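Local structure of decapping and exoribonuclease protein 1 (Kluyveromyces lactis, 4GPS) at residues Leu82-Lys87 against His266-Asp271; Thr176-Leu181 against Ile273-Gln278; His183-Ile188 against Ile210-Asp215. The protein removes NAD caps and N7-methylguanosine caps from the 5' end of RNA and degrades RNA as a metal-dependent 5'-3' exoribonuclease. One frame throughout, in Å; residues are numbered along the deposited sequence.

Contact 1 (Leu82-Lys87 against His266-Asp271)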
loop_
_atom_site.group_PDB
_atom_site.type_symbol
_atom_site.label_atom_id
_atom_site.label_comp_id
_atom_site.label_asym_id
_atom_site.label_seq_id
_atom_site.Cartn_x
_atom_site.Cartn_y
_atom_site.Cartn_z
ATOM N N LEU A 82 4.957 -5.869 9.206
ATOM C CA LEU A 82 3.537 -6.176 9.216
ATOM C C LEU A 82 3.314 -7.644 8.886
ATOM O O LEU A 82 2.465 -8.309 9.488
ATOM C CB LEU A 82 2.789 -5.281 8.234
ATOM C CG LEU A 82 2.824 -3.797 8.613
ATOM C CD1 LEU A 82 2.130 -2.970 7.527
ATOM C CD2 LEU A 82 2.154 -3.580 9.987
ATOM N N LEU A 83 4.108 -8.157 7.956
ATOM C CA LEU A 83 4.004 -9.555 7.531
ATOM C C LEU A 83 5.304 -10.285 7.801
ATOM O O LEU A 83 6.360 -9.674 7.843
ATOM C CB LEU A 83 3.677 -9.618 6.031
ATOM C CG LEU A 83 2.300 -9.048 5.666
ATOM C CD1 LEU A 83 2.163 -8.932 4.152
ATOM C CD2 LEU A 83 1.193 -9.950 6.291
ATOM N N THR A 84 5.233 -11.589 8.024
ATOM C CA THR A 84 6.451 -12.366 8.245
ATOM C C THR A 84 6.632 -13.326 7.054
ATOM O O THR A 84 5.656 -13.798 6.474
ATOM C CB THR A 84 6.391 -13.130 9.607
ATOM O OG1 THR A 84 5.139 -13.796 9.734
ATOM C CG2 THR A 84 6.479 -12.162 10.767
ATOM N N ASP A 85 7.878 -13.591 6.674
ATOM C CA ASP A 85 8.189 -14.480 5.544
ATOM C C ASP A 85 7.578 -13.911 4.286
ATOM O O ASP A 85 7.095 -14.622 3.433
ATOM C CB ASP A 85 7.655 -15.912 5.753
ATOM C CG ASP A 85 8.335 -16.639 6.928
ATOM O OD1 ASP A 85 9.488 -16.265 7.307
ATOM O OD2 ASP A 85 7.712 -17.594 7.462
ATOM N N CYS A 86 7.611 -12.605 4.166
ATOM C CA CYS A 86 7.019 -11.994 3.012
ATOM C C CYS A 86 7.883 -12.159 1.763
ATOM O O CYS A 86 9.064 -11.844 1.793
ATOM C CB CYS A 86 6.797 -10.520 3.305
ATOM S SG CYS A 86 5.591 -9.855 2.226
ATOM N N LYS A 87 7.309 -12.631 0.655
ATOM C CA LYS A 87 8.111 -12.778 -0.560
ATOM C C LYS A 87 7.354 -12.503 -1.848
ATOM O O LYS A 87 6.124 -12.589 -1.896
ATOM C CB LYS A 87 8.744 -14.181 -0.617
ATOM C CG LYS A 87 7.785 -15.328 -0.363
ATOM C CD LYS A 87 8.552 -16.666 -0.211
ATOM C CE LYS A 87 7.709 -17.793 0.412
ATOM N NZ LYS A 87 6.432 -17.995 -0.333
ATOM N N HIS A 266 3.411 -12.653 -1.053
ATOM C CA HIS A 266 2.749 -13.520 -0.089
ATOM C C HIS A 266 3.421 -13.347 1.265
ATOM O O HIS A 266 4.646 -13.241 1.375
ATOM C CB HIS A 266 2.812 -14.989 -0.555
ATOM C CG HIS A 266 2.130 -15.962 0.360
ATOM N ND1 HIS A 266 2.748 -16.513 1.461
ATOM C CD2 HIS A 266 0.888 -16.502 0.321
ATOM C CE1 HIS A 266 1.922 -17.353 2.061
ATOM N NE2 HIS A 266 0.786 -17.365 1.386
ATOM N N GLY A 267 2.606 -13.320 2.305
ATOM C CA GLY A 267 3.155 -13.121 3.617
ATOM C C GLY A 267 2.229 -13.644 4.671
ATOM O O GLY A 267 1.034 -13.828 4.445
ATOM N N SER A 268 2.795 -13.868 5.846
ATOM C CA SER A 268 2.038 -14.414 6.955
ATOM C C SER A 268 1.714 -13.291 7.921
ATOM O O SER A 268 2.563 -12.449 8.233
ATOM C CB SER A 268 2.866 -15.501 7.647
ATOM O OG SER A 268 2.103 -16.155 8.625
ATOM N N LEU A 269 0.471 -13.270 8.372
ATOM C CA LEU A 269 0.031 -12.261 9.300
ATOM C C LEU A 269 -0.211 -12.911 10.664
ATOM O O LEU A 269 0.083 -12.319 11.717
ATOM C CB LEU A 269 -1.239 -11.614 8.723
ATOM C CG LEU A 269 -2.500 -11.042 9.379
ATOM C CD1 LEU A 269 -2.416 -10.852 10.858
ATOM C CD2 LEU A 269 -2.777 -9.732 8.710
ATOM N N ASN A 270 -0.687 -14.154 10.606
ATOM C CA ASN A 270 -1.063 -14.971 11.763
ATOM C C ASN A 270 -0.709 -16.414 11.635
ATOM O O ASN A 270 -0.297 -16.885 10.597
ATOM C CB ASN A 270 -2.589 -15.022 11.909
ATOM C CG ASN A 270 -3.061 -14.112 12.914
ATOM O OD1 ASN A 270 -2.264 -13.365 13.477
ATOM N ND2 ASN A 270 -4.349 -14.127 13.176
ATOM N N ASP A 271 -0.997 -17.129 12.705
ATOM C CA ASP A 271 -0.823 -18.550 12.699
ATOM C C ASP A 271 -2.050 -19.089 11.969
ATOM O O ASP A 271 -2.115 -20.265 11.647
ATOM C CB ASP A 271 -0.766 -19.067 14.129
ATOM C CG ASP A 271 0.653 -19.122 14.662
ATOM O OD1 ASP A 271 0.815 -19.271 15.895
ATOM O OD2 ASP A 271 1.608 -19.031 13.847
HETATM O O HOH W 1 3.161 -14.325 11.177
#
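Thr84 and Ser268 form an antiparallel hydrogen-bonded pair, Lys87 and His266 form a second, and the register slips by one residue between them. This slip is a beta bulge. It lies where the chain of strand 86-95 runs beside the end of strand 259-268, within the PD-(D/E)XK nuclease fold. At one pair Thr84 N donates to Ser268 O at 2.8 Å, and Ser268 N returns a bond to Thr84 O. At the other, Lys87 N donates to His266 O at 2.8 Å, and His266 N to Lys87 O. Asp85 and Cys86 together lie opposite Gly267, and the chain turns a corner at Asp85. His266 O also receives a CA-H...O contact from Cys86 CA at 3.1 Å.

Thr84, Lys87, His266 and Ser268 share one face. Thr84 OG1 sits between its own backbone N and carbonyl carbon (chi1 47°). There it lies 3.5 Å from Ser268 CB. A water lies 2.5 Å from Thr84 OG1 and makes a weak bond to Ser268 OG, whose stronger partner is Lys175. The Lys87 chain bends at its last torsion, and NZ ends obliquely to the His266 ring. Tyr167 meets that ring too.

Leu83 packs into the buried side, with Leu275 and Leu320 beside it. Its CD2 branch does the touching: it lies 3.4 Å from Ser268 O and 3.8 Å from Leu269 CB.

Contact 2 (Thr176-Leu181 against Ile273-Gln278)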
loop_
_atom_site.group_PDB
_atom_site.type_symbol
_atom_site.label_atom_id
_atom_site.label_comp_id
_atom_site.label_asym_id
_atom_site.label_seq_id
_atom_site.Cartn_x
_atom_site.Cartn_y
_atom_site.Cartn_z
ATOM N N THR A 176 -6.240 -19.324 6.482
ATOM C CA THR A 176 -7.179 -18.596 5.614
ATOM C C THR A 176 -6.289 -17.536 4.928
ATOM O O THR A 176 -5.499 -16.852 5.590
ATOM C CB THR A 176 -8.268 -17.860 6.428
ATOM O OG1 THR A 176 -9.106 -18.813 7.096
ATOM C CG2 THR A 176 -9.136 -16.994 5.514
ATOM N N THR A 177 -6.366 -17.422 3.610
ATOM C CA THR A 177 -5.561 -16.419 2.919
ATOM C C THR A 177 -6.481 -15.311 2.428
ATOM O O THR A 177 -7.510 -15.618 1.845
ATOM C CB THR A 177 -4.840 -17.015 1.671
ATOM O OG1 THR A 177 -3.988 -18.095 2.067
ATOM C CG2 THR A 177 -3.977 -15.948 1.006
ATOM N N PHE A 178 -6.172 -14.042 2.712
ATOM C CA PHE A 178 -6.986 -12.947 2.142
ATOM C C PHE A 178 -6.230 -12.582 0.873
ATOM O O PHE A 178 -4.993 -12.442 0.906
ATOM C CB PHE A 178 -7.058 -11.704 3.034
ATOM C CG PHE A 178 -7.925 -11.868 4.247
ATOM C CD1 PHE A 178 -7.457 -12.568 5.367
ATOM C CD2 PHE A 178 -9.189 -11.297 4.292
ATOM C CE1 PHE A 178 -8.227 -12.694 6.513
ATOM C CE2 PHE A 178 -9.966 -11.417 5.433
ATOM C CZ PHE A 178 -9.485 -12.117 6.553
ATOM N N VAL A 179 -6.967 -12.456 -0.230
ATOM C CA VAL A 179 -6.426 -12.134 -1.561
ATOM C C VAL A 179 -6.857 -10.710 -1.917
ATOM O O VAL A 179 -8.037 -10.421 -1.963
ATOM C CB VAL A 179 -6.997 -13.133 -2.586
ATOM C CG1 VAL A 179 -6.390 -12.915 -3.977
ATOM C CG2 VAL A 179 -6.730 -14.555 -2.080
ATOM N N SER A 180 -5.923 -9.818 -2.210
ATOM C CA SER A 180 -6.350 -8.450 -2.445
ATOM C C SER A 180 -5.333 -7.520 -3.111
ATOM O O SER A 180 -4.141 -7.813 -3.118
ATOM C CB SER A 180 -6.751 -7.879 -1.067
ATOM O OG SER A 180 -7.016 -6.497 -1.105
ATOM N N LEU A 181 -5.801 -6.406 -3.686
ATOM C CA LEU A 181 -4.869 -5.413 -4.212
ATOM C C LEU A 181 -4.329 -4.733 -2.936
ATOM O O LEU A 181 -5.048 -4.632 -1.926
ATOM C CB LEU A 181 -5.588 -4.380 -5.052
ATOM C CG LEU A 181 -6.322 -5.004 -6.226
ATOM C CD1 LEU A 181 -7.279 -3.967 -6.837
ATOM C CD2 LEU A 181 -5.288 -5.551 -7.228
ATOM N N ILE A 273 -3.739 -16.821 9.480
ATOM C CA ILE A 273 -3.951 -15.951 8.337
ATOM C C ILE A 273 -2.733 -15.585 7.464
ATOM O O ILE A 273 -1.710 -15.190 7.991
ATOM C CB ILE A 273 -4.570 -14.618 8.869
ATOM C CG1 ILE A 273 -5.922 -14.897 9.514
ATOM C CG2 ILE A 273 -4.651 -13.565 7.759
ATOM C CD1 ILE A 273 -6.430 -13.689 10.347
ATOM N N ASP A 274 -2.864 -15.711 6.137
ATOM C CA ASP A 274 -1.814 -15.309 5.193
ATOM C C ASP A 274 -2.454 -14.253 4.305
ATOM O O ASP A 274 -3.674 -14.168 4.236
ATOM C CB ASP A 274 -1.341 -16.447 4.254
ATOM C CG ASP A 274 -0.402 -17.421 4.922
ATOM O OD1 ASP A 274 0.215 -17.049 5.933
ATOM O OD2 ASP A 274 -0.286 -18.565 4.424
ATOM N N LEU A 275 -1.622 -13.480 3.606
ATOM C CA LEU A 275 -2.089 -12.470 2.678
ATOM C C LEU A 275 -1.421 -12.674 1.313
ATOM O O LEU A 275 -0.214 -12.910 1.244
ATOM C CB LEU A 275 -1.723 -11.072 3.171
ATOM C CG LEU A 275 -2.399 -10.422 4.363
ATOM C CD1 LEU A 275 -2.245 -8.895 4.187
ATOM C CD2 LEU A 275 -3.867 -10.821 4.454
ATOM N N LEU A 276 -2.194 -12.605 0.229
ATOM C CA LEU A 276 -1.629 -12.720 -1.121
ATOM C C LEU A 276 -2.057 -11.366 -1.695
ATOM O O LEU A 276 -3.229 -11.133 -1.940
ATOM C CB LEU A 276 -2.270 -13.864 -1.899
ATOM C CG LEU A 276 -1.756 -13.974 -3.325
ATOM C CD1 LEU A 276 -0.323 -14.462 -3.347
ATOM C CD2 LEU A 276 -2.621 -14.954 -4.073
ATOM N N ILE A 277 -1.081 -10.497 -1.907
ATOM C CA ILE A 277 -1.283 -9.136 -2.323
ATOM C C ILE A 277 -0.700 -8.779 -3.673
ATOM O O ILE A 277 0.403 -9.235 -4.034
ATOM C CB ILE A 277 -0.622 -8.201 -1.260
ATOM C CG1 ILE A 277 -1.390 -8.275 0.039
ATOM C CG2 ILE A 277 -0.538 -6.783 -1.730
ATOM C CD1 ILE A 277 -0.577 -7.715 1.215
ATOM N N GLN A 278 -1.429 -7.916 -4.386
ATOM C CA GLN A 278 -0.991 -7.400 -5.683
ATOM C C GLN A 278 -0.609 -5.909 -5.534
ATOM O O GLN A 278 -1.414 -5.101 -5.067
ATOM C CB GLN A 278 -2.092 -7.546 -6.729
ATOM C CG GLN A 278 -1.670 -7.033 -8.103
ATOM C CD GLN A 278 -2.772 -7.199 -9.162
ATOM O OE1 GLN A 278 -3.191 -6.223 -9.809
ATOM N NE2 GLN A 278 -3.235 -8.435 -9.347
HETATM O O HOH W 2 -1.355 -18.929 2.213
#
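Phe178 lies on strand 176-181, which runs parallel to strand 273-278 in the core sheet of the PD-(D/E)XK nuclease fold. The axes of the two strand segments come within 4.5 Å and differ in direction by 21°. Five backbone hydrogen bonds join them, from Asp274 N to Thr176 O at one end to Gln278 N to Ser180 O at the other.

The Phe178 side chain begins with CB, 3.6 Å from Leu275 CD2. CG and CD1 are also near this methyl. CD1 lies 3.8 Å from Ile273 CG2, and the contacts with 273-278 end at CE1, 3.9 Å from the same Ile273 methyl. Ile273 CG2 thus meets the ring at its edge, while Leu275 CD2 comes in obliquely. Phe381 of helix 370-393 makes an edge-to-face contact with the ring.

Thr177, Asp274 and Leu276 are on the other face. Thr177 CG2, placed anti to the backbone N, lies 4.0 Å from Leu276 CB. Asp274 OD1 forms a salt bridge with Lys175. Asp274 OD2 accepts a bond from a water at 2.5 Å, and that water also bonds Thr177 OG1.

Leu181 and Gln278 run alongside each other. Gln278 is near Glu280, a probable substrate-binding residue. Gln278 OE1 is buried without a polar partner, 3.4 Å from Leu181 CD2.

Contact 3 (His183-Ile188 against Ile210-Asp215)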
loop_
_atom_site.group_PDB
_atom_site.type_symbol
_atom_site.label_atom_id
_atom_site.label_comp_id
_atom_site.label_asym_id
_atom_site.label_seq_id
_atom_site.Cartn_x
_atom_site.Cartn_y
_atom_site.Cartn_z
ATOM N N HIS A 183 -3.850 -1.655 -2.162
ATOM C CA HIS A 183 -4.645 -0.490 -1.797
ATOM C C HIS A 183 -5.683 -0.795 -0.709
ATOM O O HIS A 183 -5.858 -0.010 0.216
ATOM C CB HIS A 183 -5.362 0.071 -3.043
ATOM C CG HIS A 183 -5.789 1.492 -2.893
ATOM N ND1 HIS A 183 -4.945 2.554 -3.148
ATOM C CD2 HIS A 183 -6.943 2.035 -2.427
ATOM C CE1 HIS A 183 -5.555 3.689 -2.842
ATOM N NE2 HIS A 183 -6.768 3.404 -2.402
ATOM N N HIS A 184 -6.383 -1.923 -0.811
ATOM C CA HIS A 184 -7.404 -2.238 0.188
ATOM C C HIS A 184 -6.846 -2.706 1.508
ATOM O O HIS A 184 -7.509 -2.539 2.531
ATOM C CB HIS A 184 -8.397 -3.273 -0.321
ATOM C CG HIS A 184 -9.066 -2.873 -1.589
ATOM N ND1 HIS A 184 -9.558 -1.601 -1.796
ATOM C CD2 HIS A 184 -9.262 -3.549 -2.745
ATOM C CE1 HIS A 184 -10.020 -1.507 -3.030
ATOM N NE2 HIS A 184 -9.851 -2.674 -3.626
ATOM N N ILE A 185 -5.651 -3.304 1.501
ATOM C CA ILE A 185 -5.079 -3.729 2.757
ATOM C C ILE A 185 -4.664 -2.416 3.433
ATOM O O ILE A 185 -4.952 -2.182 4.599
ATOM C CB ILE A 185 -3.868 -4.697 2.567
ATOM C CG1 ILE A 185 -4.296 -5.970 1.801
ATOM C CG2 ILE A 185 -3.362 -5.118 3.916
ATOM C CD1 ILE A 185 -5.479 -6.676 2.455
ATOM N N ILE A 186 -4.025 -1.530 2.696
ATOM C CA ILE A 186 -3.672 -0.270 3.292
ATOM C C ILE A 186 -4.947 0.423 3.866
ATOM O O ILE A 186 -4.932 0.888 5.016
ATOM C CB ILE A 186 -2.961 0.655 2.264
ATOM C CG1 ILE A 186 -1.605 0.066 1.909
ATOM C CG2 ILE A 186 -2.748 2.069 2.842
ATOM C CD1 ILE A 186 -1.092 0.537 0.565
ATOM N N ASP A 187 -6.045 0.469 3.101
ATOM C CA ASP A 187 -7.258 1.140 3.586
ATOM C C ASP A 187 -7.731 0.568 4.920
ATOM O O ASP A 187 -8.123 1.313 5.813
ATOM C CB ASP A 187 -8.457 1.033 2.611
ATOM C CG ASP A 187 -8.274 1.833 1.316
ATOM O OD1 ASP A 187 -7.676 2.940 1.340
ATOM O OD2 ASP A 187 -8.757 1.335 0.263
ATOM N N ILE A 188 -7.725 -0.754 5.035
ATOM C CA ILE A 188 -8.172 -1.397 6.240
ATOM C C ILE A 188 -7.264 -1.072 7.421
ATOM O O ILE A 188 -7.757 -0.846 8.508
ATOM C CB ILE A 188 -8.225 -2.915 6.054
ATOM C CG1 ILE A 188 -9.377 -3.268 5.119
ATOM C CG2 ILE A 188 -8.324 -3.609 7.435
ATOM C CD1 ILE A 188 -9.195 -4.609 4.403
ATOM N N ILE A 210 -10.366 -15.765 1.231
ATOM C CA ILE A 210 -11.192 -14.575 1.056
ATOM C C ILE A 210 -10.650 -13.547 0.060
ATOM O O ILE A 210 -9.504 -13.096 0.152
ATOM C CB ILE A 210 -11.401 -13.886 2.425
ATOM C CG1 ILE A 210 -12.084 -14.860 3.392
ATOM C CG2 ILE A 210 -12.243 -12.630 2.261
ATOM C CD1 ILE A 210 -12.033 -14.464 4.844
ATOM N N LEU A 211 -11.502 -13.157 -0.880
ATOM C CA LEU A 211 -11.129 -12.178 -1.882
ATOM C C LEU A 211 -11.686 -10.827 -1.499
ATOM O O LEU A 211 -12.879 -10.699 -1.280
ATOM C CB LEU A 211 -11.700 -12.580 -3.243
ATOM C CG LEU A 211 -11.462 -11.591 -4.383
ATOM C CD1 LEU A 211 -9.978 -11.407 -4.606
ATOM C CD2 LEU A 211 -12.117 -12.121 -5.655
ATOM N N ILE A 212 -10.826 -9.821 -1.412
ATOM C CA ILE A 212 -11.262 -8.461 -1.083
ATOM C C ILE A 212 -11.387 -7.665 -2.381
ATOM O O ILE A 212 -10.551 -7.816 -3.279
ATOM C CB ILE A 212 -10.227 -7.735 -0.190
ATOM C CG1 ILE A 212 -10.007 -8.521 1.098
ATOM C CG2 ILE A 212 -10.701 -6.317 0.118
ATOM C CD1 ILE A 212 -9.103 -7.840 2.094
ATOM N N SER A 213 -12.426 -6.836 -2.479
ATOM C CA SER A 213 -12.646 -5.971 -3.650
ATOM C C SER A 213 -13.549 -4.779 -3.266
ATOM O O SER A 213 -13.891 -4.628 -2.105
ATOM C CB SER A 213 -13.261 -6.761 -4.811
ATOM O OG SER A 213 -14.511 -7.330 -4.454
ATOM N N VAL A 214 -13.916 -3.926 -4.213
ATOM C CA VAL A 214 -14.767 -2.780 -3.896
ATOM C C VAL A 214 -15.966 -2.638 -4.798
ATOM O O VAL A 214 -16.101 -3.378 -5.765
ATOM C CB VAL A 214 -14.028 -1.443 -4.044
ATOM C CG1 VAL A 214 -13.570 -0.938 -2.698
ATOM C CG2 VAL A 214 -12.882 -1.598 -5.032
ATOM N N ASP A 215 -16.788 -1.631 -4.472
ATOM C CA ASP A 215 -18.004 -1.228 -5.205
ATOM C C ASP A 215 -19.228 -2.108 -4.944
ATOM O O ASP A 215 -20.352 -1.755 -5.320
ATOM C CB ASP A 215 -17.736 -1.179 -6.720
ATOM C CG ASP A 215 -18.339 0.050 -7.395
ATOM O OD1 ASP A 215 -19.481 0.454 -7.055
ATOM O OD2 ASP A 215 -17.663 0.599 -8.293
#
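Ile212 meets His184, Ile185 and Ile188, and Val214 meets His184, where helix 182-190 packs across strand 210-213 of the PD-(D/E)XK nuclease fold. The axes of the helix and strand segments run at 85° to each other and come within 9.2 Å. No hydrogen bond crosses between the two segments, so the contact rests on side-chain packing.

The purely apolar part centres on Ile212, whose two branches serve different partners. CG1 is anti to the carbonyl carbon (chi1 -59°) and carries CD1 to the isoleucines of the helix. Ile212 CD1 lies 3.8 Å from Ile185 CD1, the two side chains crossing at about a right angle. Ile188 reaches Ile212 differently, tip to tip, with CD1 to CD1 at 4.0 Å. Around this cluster, Phe381 of helix 370-393 touches both Ile185 and Ile188, and Leu200 of strand 198-204 touches Ile188. All three isoleucines are buried.

The second kind is packing on the His184 side chain. Ile212 CG2 lies 3.8 Å from His184 CB, at the base of that side chain, and the two side chains pass alongside one another, pointing opposite ways. Farther along the strand segment, Val214 crosses the His184 side chain obliquely. Both Val214 methyls approach the outer part of the ring. The backbone adds a looser approach at Ser213 CA. Leu200 also touches His184 and Val214.

Polar groups of the helix have other partners. His183 ND1 bonds a citrate, probably from the crystallisation liquor. Asp187 OD1 forms a salt bridge with Arg313 of helix 305-319, Ile188 O accepts a hydrogen bond from Trp376 NE1, and Asp187 N donates to His183 O at 2.9 Å.

Overall arrangement
The three contacts cover neighbouring parts of the nuclease fold. Contact 1 joins strands 86-95 and 259-268. The latter pairs antiparallel with strand 273-285 of contact 2, through a probable hydrogen bond from Leu275 N to Gly267 O. Strand 176-181 of contact 2 then pairs in parallel with strand 210-213 of contact 3, and it leads directly into helix 182-190. Centres of contacts 1 and 2 are about 10 Å apart, as are those of 2 and 3; those of 1 and 3 are about 17 Å apart. Along the chain, contacts 1 and 2 alternate, and contact 3 falls between the two halves of each. Strand 273-285 continues to Glu280 and the metal-binding Asp282, linking this framework to the active site.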